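Local coordinates for uncharacterized ATP-binding protein MJECL15 (Methanocaldococcus jannaschii, PDB 3H92) that is of unknown function, though its C-terminal region, the domain described here, belongs to a helix-turn-helix-related family and the full-length protein probably binds ATP, at residues Glu12-Asn15 and His16-Leu20; Phe69-Pro72 and Gln73-Thr76; Leu83-Asn86 and Ala87-Met91. All coordinates share one frame; numbering follows the deposited sequence.

Contact 1. Residues Glu12-Asn15 and His16-Leu20; sequences EERN and HLEEL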
loop_
_atom_site.group_PDB
_atom_site.type_symbol
_atom_site.label_atom_id
_atom_site.label_comp_id
_atom_site.label_asym_id
_atom_site.label_seq_id
_atom_site.Cartn_x
_atom_site.Cartn_y
_atom_site.Cartn_z
ATOM N N GLU A 12 14.262 4.480 2.492
ATOM C CA GLU A 12 14.240 3.023 2.674
ATOM C C GLU A 12 12.850 2.487 2.292
ATOM O O GLU A 12 12.715 1.602 1.438
ATOM C CB GLU A 12 14.554 2.651 4.133
ATOM C CG GLU A 12 15.586 1.528 4.324
ATOM C CD GLU A 12 16.995 2.048 4.710
ATOM O OE1 GLU A 12 17.837 2.265 3.787
ATOM O OE2 GLU A 12 17.257 2.242 5.937
ATOM N N GLU A 13 11.829 3.052 2.942
ATOM C CA GLU A 13 10.425 2.694 2.694
ATOM C C GLU A 13 9.895 3.232 1.382
ATOM O O GLU A 13 8.966 2.687 0.812
ATOM C CB GLU A 13 9.499 3.194 3.795
ATOM C CG GLU A 13 8.298 2.272 3.962
ATOM C CD GLU A 13 8.624 0.997 4.766
ATOM O OE1 GLU A 13 9.555 1.075 5.597
ATOM O OE2 GLU A 13 7.948 -0.063 4.591
ATOM N N ARG A 14 10.464 4.333 0.936
ATOM C CA ARG A 14 10.236 4.802 -0.402
ATOM C C ARG A 14 10.826 3.823 -1.431
ATOM O O ARG A 14 10.188 3.508 -2.425
ATOM C CB ARG A 14 10.907 6.133 -0.548
ATOM C CG ARG A 14 10.360 6.961 -1.590
ATOM C CD ARG A 14 9.560 8.073 -1.021
ATOM N NE ARG A 14 10.005 9.341 -1.583
ATOM C CZ ARG A 14 10.080 9.616 -2.892
ATOM N NH1 ARG A 14 10.481 10.828 -3.288
ATOM N NH2 ARG A 14 9.778 8.697 -3.829
ATOM N N ASN A 15 12.043 3.332 -1.185
ATOM C CA ASN A 15 12.617 2.284 -2.032
ATOM C C ASN A 15 11.882 0.968 -1.866
ATOM O O ASN A 15 11.807 0.190 -2.810
ATOM C CB ASN A 15 14.128 2.088 -1.808
ATOM C CG ASN A 15 14.955 2.504 -3.025
ATOM O OD1 ASN A 15 14.841 1.922 -4.132
ATOM N ND2 ASN A 15 15.800 3.522 -2.831
ATOM N N HIS A 16 11.341 0.717 -0.678
ATOM C CA HIS A 16 10.452 -0.432 -0.505
ATOM C C HIS A 16 9.212 -0.342 -1.410
ATOM O O HIS A 16 8.921 -1.261 -2.131
ATOM C CB HIS A 16 10.023 -0.588 0.942
ATOM C CG HIS A 16 9.103 -1.753 1.179
ATOM N ND1 HIS A 16 8.091 -1.728 2.119
ATOM C CD2 HIS A 16 9.041 -2.981 0.597
ATOM C CE1 HIS A 16 7.440 -2.881 2.099
ATOM N NE2 HIS A 16 7.994 -3.659 1.186
ATOM N N LEU A 17 8.520 0.785 -1.361
ATOM C CA LEU A 17 7.335 0.998 -2.148
ATOM C C LEU A 17 7.728 1.029 -3.621
ATOM O O LEU A 17 7.113 0.351 -4.420
ATOM C CB LEU A 17 6.654 2.316 -1.740
ATOM C CG LEU A 17 5.118 2.445 -1.734
ATOM C CD1 LEU A 17 4.754 3.892 -2.049
ATOM C CD2 LEU A 17 4.360 1.439 -2.662
ATOM N N GLU A 18 8.757 1.792 -3.978
ATOM C CA GLU A 18 9.344 1.728 -5.335
ATOM C C GLU A 18 9.608 0.303 -5.851
ATOM O O GLU A 18 9.204 -0.056 -6.955
ATOM C CB GLU A 18 10.681 2.486 -5.402
ATOM C CG GLU A 18 10.559 4.011 -5.378
ATOM C CD GLU A 18 11.918 4.734 -5.326
ATOM O OE1 GLU A 18 12.073 5.671 -4.478
ATOM O OE2 GLU A 18 12.817 4.352 -6.144
ATOM N N GLU A 19 10.288 -0.497 -5.047
ATOM C CA GLU A 19 10.618 -1.842 -5.462
ATOM C C GLU A 19 9.375 -2.688 -5.659
ATOM O O GLU A 19 9.249 -3.416 -6.661
ATOM C CB GLU A 19 11.580 -2.545 -4.485
ATOM C CG GLU A 19 12.169 -3.830 -5.155
ATOM C CD GLU A 19 13.257 -4.567 -4.378
ATOM O OE1 GLU A 19 13.693 -5.626 -4.913
ATOM O OE2 GLU A 19 13.665 -4.110 -3.270
ATOM N N LEU A 20 8.455 -2.586 -4.709
ATOM C CA LEU A 20 7.201 -3.318 -4.750
ATOM C C LEU A 20 6.436 -2.907 -6.000
ATOM O O LEU A 20 5.892 -3.745 -6.712
ATOM C CB LEU A 20 6.333 -2.974 -3.523
ATOM C CG LEU A 20 5.343 -4.016 -2.969
ATOM C CD1 LEU A 20 4.027 -3.376 -2.605
ATOM C CD2 LEU A 20 5.150 -5.178 -3.932
HETATM O O HOH W 1 14.188 -1.387 -1.858
#
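Glu13 and His16 form a His-carboxylate hydrogen bond between side chains one turn apart on helix 8-27, and they illustrate how a helix can pair polar groups along its own surface. The ring nitrogen His16 ND1 donates to Glu13 OE2 at 3.0 Å. The two side chains run side by side in the same direction, yet the carboxylate stands almost perpendicular to the imidazole (89°). The oxygen sits at the ring edge, 20° out of the ring plane, and the nitrogen meets it from above the carboxylate plane. The His16 torsion matters here: CG anti to the backbone N (chi1 180°) sets the ring out from the helix, and the Glu13 chain, bent at chi2, brings OE2 forward to it.

Underneath runs the regular helical ladder. His16 N donates to Glu12 O at 2.7 Å, Leu17 N to Glu13 O at 2.9 Å and Glu18 N to Arg14 O at 2.7 Å. Asn15 O accepts Glu19 N and also a weak bond from a water, which donates its other hydrogen to Glu19 OE2 (3.1 Å).

On another side of the helix, Arg14 and Glu18 attract each other more loosely. Glu18 OE1 lies 3.6 Å from the Arg14 CG methylene. A long salt bridge of 3.9 Å joins Arg14 NH2 to Glu18 OE1, with the oxygen well out of the guanidinium plane. Glu11 brings a second carboxylate close to the same oxygen.

The two pairs thus differ in kind. Arg14 and Glu18 attract by charge alone, with no N-H directed at the oxygen, whereas the Glu13 carboxylate is likely to favour a hydrogen on His16 ND1 and would probably raise the ring's affinity for a second proton.

Contact 2. Residues Phe69-Pro72 and Gln73-Thr76; sequences FLNP and QKGT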
loop_
_atom_site.group_PDB
_atom_site.type_symbol
_atom_site.label_atom_id
_atom_site.label_comp_id
_atom_site.label_asym_id
_atom_site.label_seq_id
_atom_site.Cartn_x
_atom_site.Cartn_y
_atom_site.Cartn_z
ATOM N N PHE A 69 -1.654 -2.426 7.054
ATOM C CA PHE A 69 -2.033 -3.189 8.264
ATOM C C PHE A 69 -3.572 -3.302 8.338
ATOM O O PHE A 69 -4.269 -2.312 8.221
ATOM C CB PHE A 69 -1.546 -2.453 9.508
ATOM C CG PHE A 69 -1.995 -3.090 10.819
ATOM C CD1 PHE A 69 -1.409 -4.273 11.266
ATOM C CD2 PHE A 69 -2.993 -2.516 11.581
ATOM C CE1 PHE A 69 -1.821 -4.903 12.475
ATOM C CE2 PHE A 69 -3.421 -3.118 12.785
ATOM C CZ PHE A 69 -2.832 -4.323 13.226
ATOM N N LEU A 70 -4.071 -4.514 8.552
ATOM C CA LEU A 70 -5.477 -4.776 8.824
ATOM C C LEU A 70 -5.777 -4.818 10.348
ATOM O O LEU A 70 -5.133 -5.562 11.114
ATOM C CB LEU A 70 -5.904 -6.116 8.183
ATOM C CG LEU A 70 -7.346 -6.556 8.493
ATOM C CD1 LEU A 70 -8.410 -5.569 7.900
ATOM C CD2 LEU A 70 -7.588 -8.023 8.008
ATOM N N ASN A 71 -6.758 -4.036 10.780
ATOM C CA ASN A 71 -7.243 -4.133 12.150
ATOM C C ASN A 71 -8.494 -4.953 12.033
ATOM O O ASN A 71 -9.455 -4.472 11.536
ATOM C CB ASN A 71 -7.538 -2.765 12.751
ATOM C CG ASN A 71 -8.034 -2.848 14.157
ATOM O OD1 ASN A 71 -8.885 -3.681 14.485
ATOM N ND2 ASN A 71 -7.521 -1.974 15.019
ATOM N N PRO A 72 -8.459 -6.221 12.450
ATOM C CA PRO A 72 -9.592 -7.146 12.261
ATOM C C PRO A 72 -10.796 -6.831 13.126
ATOM O O PRO A 72 -11.957 -7.168 12.752
ATOM C CB PRO A 72 -9.030 -8.500 12.695
ATOM C CG PRO A 72 -7.524 -8.301 12.818
ATOM C CD PRO A 72 -7.304 -6.873 13.094
ATOM N N GLN A 73 -10.524 -6.206 14.277
ATOM C CA GLN A 73 -11.574 -5.787 15.177
ATOM C C GLN A 73 -12.350 -4.677 14.498
ATOM O O GLN A 73 -13.559 -4.828 14.299
ATOM C CB GLN A 73 -11.026 -5.328 16.533
ATOM C CG GLN A 73 -10.428 -6.473 17.385
ATOM C CD GLN A 73 -8.996 -6.925 16.969
ATOM O OE1 GLN A 73 -8.132 -6.105 16.598
ATOM N NE2 GLN A 73 -8.743 -8.250 17.079
ATOM N N LYS A 74 -11.677 -3.606 14.096
ATOM C CA LYS A 74 -12.351 -2.472 13.470
ATOM C C LYS A 74 -12.664 -2.671 11.986
ATOM O O LYS A 74 -13.366 -1.867 11.401
ATOM C CB LYS A 74 -11.519 -1.183 13.577
ATOM C CG LYS A 74 -10.919 -0.865 14.966
ATOM C CD LYS A 74 -9.736 0.144 14.858
ATOM C CE LYS A 74 -10.224 1.571 14.545
ATOM N NZ LYS A 74 -9.097 2.585 14.538
ATOM N N GLY A 75 -12.134 -3.709 11.364
ATOM C CA GLY A 75 -12.324 -3.940 9.941
ATOM C C GLY A 75 -11.727 -2.873 9.051
ATOM O O GLY A 75 -12.286 -2.590 7.985
ATOM N N THR A 76 -10.609 -2.272 9.462
ATOM C CA THR A 76 -9.993 -1.174 8.697
ATOM C C THR A 76 -8.583 -1.511 8.233
ATOM O O THR A 76 -7.922 -2.414 8.768
ATOM C CB THR A 76 -9.929 0.142 9.522
ATOM O OG1 THR A 76 -9.202 -0.076 10.745
ATOM C CG2 THR A 76 -11.327 0.627 9.869
#
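Asn71 and Thr76 close a beta-hairpin with a G1 bulge, in which Gly75 and Thr76 both face Asn71. The hairpin joins strands 68-71 and 76-79, consistent with the wing of a winged-helix domain, and it shows how one asparagine can serve a whole turn with its backbone and its amide.

The two residues are an antiparallel hydrogen-bonded pair. Asn71 N donates to Thr76 O at 2.8 Å. In return Asn71 O accepts Thr76 N at 3.2 Å, together with a weak, strongly bent bond from Gly75 N. That carbonyl is therefore shared by two successive amides. Gly75 takes a positive phi (64°), which turns the chain from the helical conformations of Pro72 to Lys74 into the returning strand.

The side chain of Asn71 supplies a further acceptor. Its CG is anti to the backbone N (chi1 -180°), which carries OD1 over the turn to receive Lys74 N at 2.8 Å. The N-H points almost straight at the oxygen but comes from 50° above the carbonyl plane. The aliphatic part of Lys74 crosses the same amide, with Lys74 CD 3.1 Å from Asn71 ND2.

Glu48, outside the hairpin, answers the polar ends of Lys74 and Thr76. Glu48 OE2 forms a salt bridge with Lys74 NZ and a hydrogen bond with Thr76 OG1, tying the hairpin to the chain just before strand 49-50. A backbone bond between Gly75 and Lys51 adds a further link to that part of the chain.

Thr76 O is also approached from beside the main bond, by a CA-H...O contact from Leu70 CA at 3.4 Å and by the methyl Leu70 CD1 at 3.3 Å.

Contact 3. Residues Leu83-Asn86 and Ala87-Met91; sequences LVWN and AIKRM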
loop_
_atom_site.group_PDB
_atom_site.type_symbol
_atom_site.label_atom_id
_atom_site.label_comp_id
_atom_site.label_asym_id
_atom_site.label_seq_id
_atom_site.Cartn_x
_atom_site.Cartn_y
_atom_site.Cartn_z
ATOM N N LEU A 83 6.084 6.107 8.127
ATOM C CA LEU A 83 7.034 6.048 7.013
ATOM C C LEU A 83 6.411 5.587 5.709
ATOM O O LEU A 83 6.674 6.170 4.656
ATOM C CB LEU A 83 8.136 5.044 7.352
ATOM C CG LEU A 83 9.581 5.501 7.554
ATOM C CD1 LEU A 83 10.247 4.903 8.798
ATOM C CD2 LEU A 83 10.341 5.097 6.322
ATOM N N VAL A 84 5.638 4.502 5.774
ATOM C CA VAL A 84 4.951 3.988 4.595
ATOM C C VAL A 84 3.960 5.052 4.159
ATOM O O VAL A 84 3.865 5.447 2.967
ATOM C CB VAL A 84 4.195 2.648 4.882
ATOM C CG1 VAL A 84 3.305 2.286 3.720
ATOM C CG2 VAL A 84 5.163 1.496 5.113
ATOM N N TRP A 85 3.214 5.565 5.111
ATOM C CA TRP A 85 2.238 6.584 4.733
ATOM C C TRP A 85 2.872 7.781 4.060
ATOM O O TRP A 85 2.376 8.325 3.077
ATOM C CB TRP A 85 1.486 7.076 5.935
ATOM C CG TRP A 85 0.322 7.911 5.601
ATOM C CD1 TRP A 85 -0.612 7.693 4.647
ATOM C CD2 TRP A 85 -0.073 9.034 6.308
ATOM N NE1 TRP A 85 -1.584 8.674 4.707
ATOM C CE2 TRP A 85 -1.262 9.496 5.743
ATOM C CE3 TRP A 85 0.462 9.699 7.404
ATOM C CZ2 TRP A 85 -1.910 10.606 6.209
ATOM C CZ3 TRP A 85 -0.190 10.792 7.892
ATOM C CH2 TRP A 85 -1.361 11.249 7.296
ATOM N N ASN A 86 4.004 8.188 4.554
ATOM C CA ASN A 86 4.623 9.313 3.923
ATOM C C ASN A 86 5.212 8.998 2.568
ATOM O O ASN A 86 5.309 9.894 1.758
ATOM C CB ASN A 86 5.652 9.906 4.830
ATOM C CG ASN A 86 5.027 10.566 6.065
ATOM O OD1 ASN A 86 5.383 10.222 7.203
ATOM N ND2 ASN A 86 4.088 11.520 5.851
ATOM N N ALA A 87 5.618 7.747 2.321
ATOM C CA ALA A 87 6.146 7.335 1.022
ATOM C C ALA A 87 5.011 7.331 -0.002
ATOM O O ALA A 87 5.187 7.789 -1.089
ATOM C CB ALA A 87 6.776 5.995 1.113
ATOM N N ILE A 88 3.824 6.879 0.379
ATOM C CA ILE A 88 2.606 7.009 -0.441
ATOM C C ILE A 88 2.279 8.447 -0.839
ATOM O O ILE A 88 2.038 8.810 -2.009
ATOM C CB ILE A 88 1.407 6.444 0.312
ATOM C CG1 ILE A 88 1.504 4.913 0.429
ATOM C CG2 ILE A 88 0.057 6.809 -0.392
ATOM C CD1 ILE A 88 0.580 4.318 1.559
ATOM N N LYS A 89 2.234 9.299 0.139
ATOM C CA LYS A 89 1.898 10.656 -0.137
ATOM C C LYS A 89 2.871 11.229 -1.121
ATOM O O LYS A 89 2.486 11.864 -2.098
ATOM C CB LYS A 89 1.868 11.434 1.173
ATOM C CG LYS A 89 0.677 10.971 2.043
ATOM C CD LYS A 89 0.309 12.004 3.138
ATOM C CE LYS A 89 1.283 11.945 4.315
ATOM N NZ LYS A 89 0.963 12.995 5.355
ATOM N N ARG A 90 4.143 10.984 -0.883
ATOM C CA ARG A 90 5.176 11.515 -1.728
ATOM C C ARG A 90 5.237 10.888 -3.119
ATOM O O ARG A 90 5.616 11.585 -4.084
ATOM C CB ARG A 90 6.506 11.275 -1.047
ATOM C CG ARG A 90 7.724 11.950 -1.648
ATOM C CD ARG A 90 8.875 12.022 -0.592
ATOM N NE ARG A 90 8.669 11.025 0.488
ATOM C CZ ARG A 90 8.366 11.270 1.789
ATOM N NH1 ARG A 90 8.261 12.530 2.311
ATOM N NH2 ARG A 90 8.187 10.206 2.588
HETATM N N MSE A 91 4.912 9.593 -3.239
HETATM C CA MSE A 91 5.079 8.918 -4.526
HETATM C C MSE A 91 3.825 8.824 -5.409
HETATM O O MSE A 91 3.914 8.710 -6.639
HETATM C CB MSE A 91 5.590 7.547 -4.274
HETATM C CG MSE A 91 7.049 7.614 -3.935
HETATM SE SE MSE A 91 7.582 5.822 -3.525
HETATM C CE MSE A 91 7.552 5.117 -5.378
#
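Ala87 N begins the second half of helix 82-91 by donating to Leu83 O at 3.0 Å, and Ile88, Lys89 and Arg90 each add a backbone bond and their own way of meeting the preceding turn. The buried methyl of Ala87 lies against the carbonyl oxygens of Leu83 and Val84.

Ile88 N donates to Val84 O at 3.0 Å. Its CD1 reaches Val84 CG1 at 4.0 Å, an apolar contact on the buried side; Val84 itself packs on Pro79 of strand 76-79.

Lys89 carries the most distinctive interaction. Its CG is anti to the carbonyl carbon, which brings the chain back along Trp85, and a bend at chi3 (-78°) lays the end over the indole. Lys89 CE rides above the middle of the six-membered ring, 3.7 Å from its centroid, and Lys89 NZ lies 3.6 Å from the same centroid, 17° off the normal. A CH-pi contact and a cation-pi contact thus use one face together. The indole is held elsewhere by a hydrogen bond from Trp85 NE1 to Phe43 O and an edge-to-face meeting with Tyr47. Replacing Trp85 by an alanine would probably leave the Lys89 ammonium without its aromatic partner and Phe43 O without this donor.

Arg90 N donates to Asn86 O at 3.1 Å. The Arg90 chain then folds back at chi3, so that this carbonyl oxygen lies over the rim of one guanidinium face.

Met91, present as selenomethionine, donates from its N to Ala87 O at 2.8 Å and packs its side chain on Arg14 and Glu18 of helix 8-27. Trp85 and Lys89, four residues apart on one helix, make an i, i+4 intrahelical cation-pi pair, here on the C-terminal helix of a helix-turn-helix-related domain.

Overall arrangement
Contacts 1 and 3 touch where helix 8-27 meets helix 82-91, their centres about 10 Å apart. Arg14 NH2 packs on Met91 CG, Glu18 CG on Met91 CE and Glu13 OE2 on Val84 CG2. Arg14 NE and Arg90 NE are modelled 3.0 Å apart, a doubtful approach of like charges. Contact 2 stands apart at the hairpin tip, its centre about 24 Å from that of contact 1 and 20 Å from that of contact 3, on the opposite side of the chain's centre from contact 1. The side chain of Pro72 comes to about 4 Å from a bound polyether, probably from the crystallisation liquor.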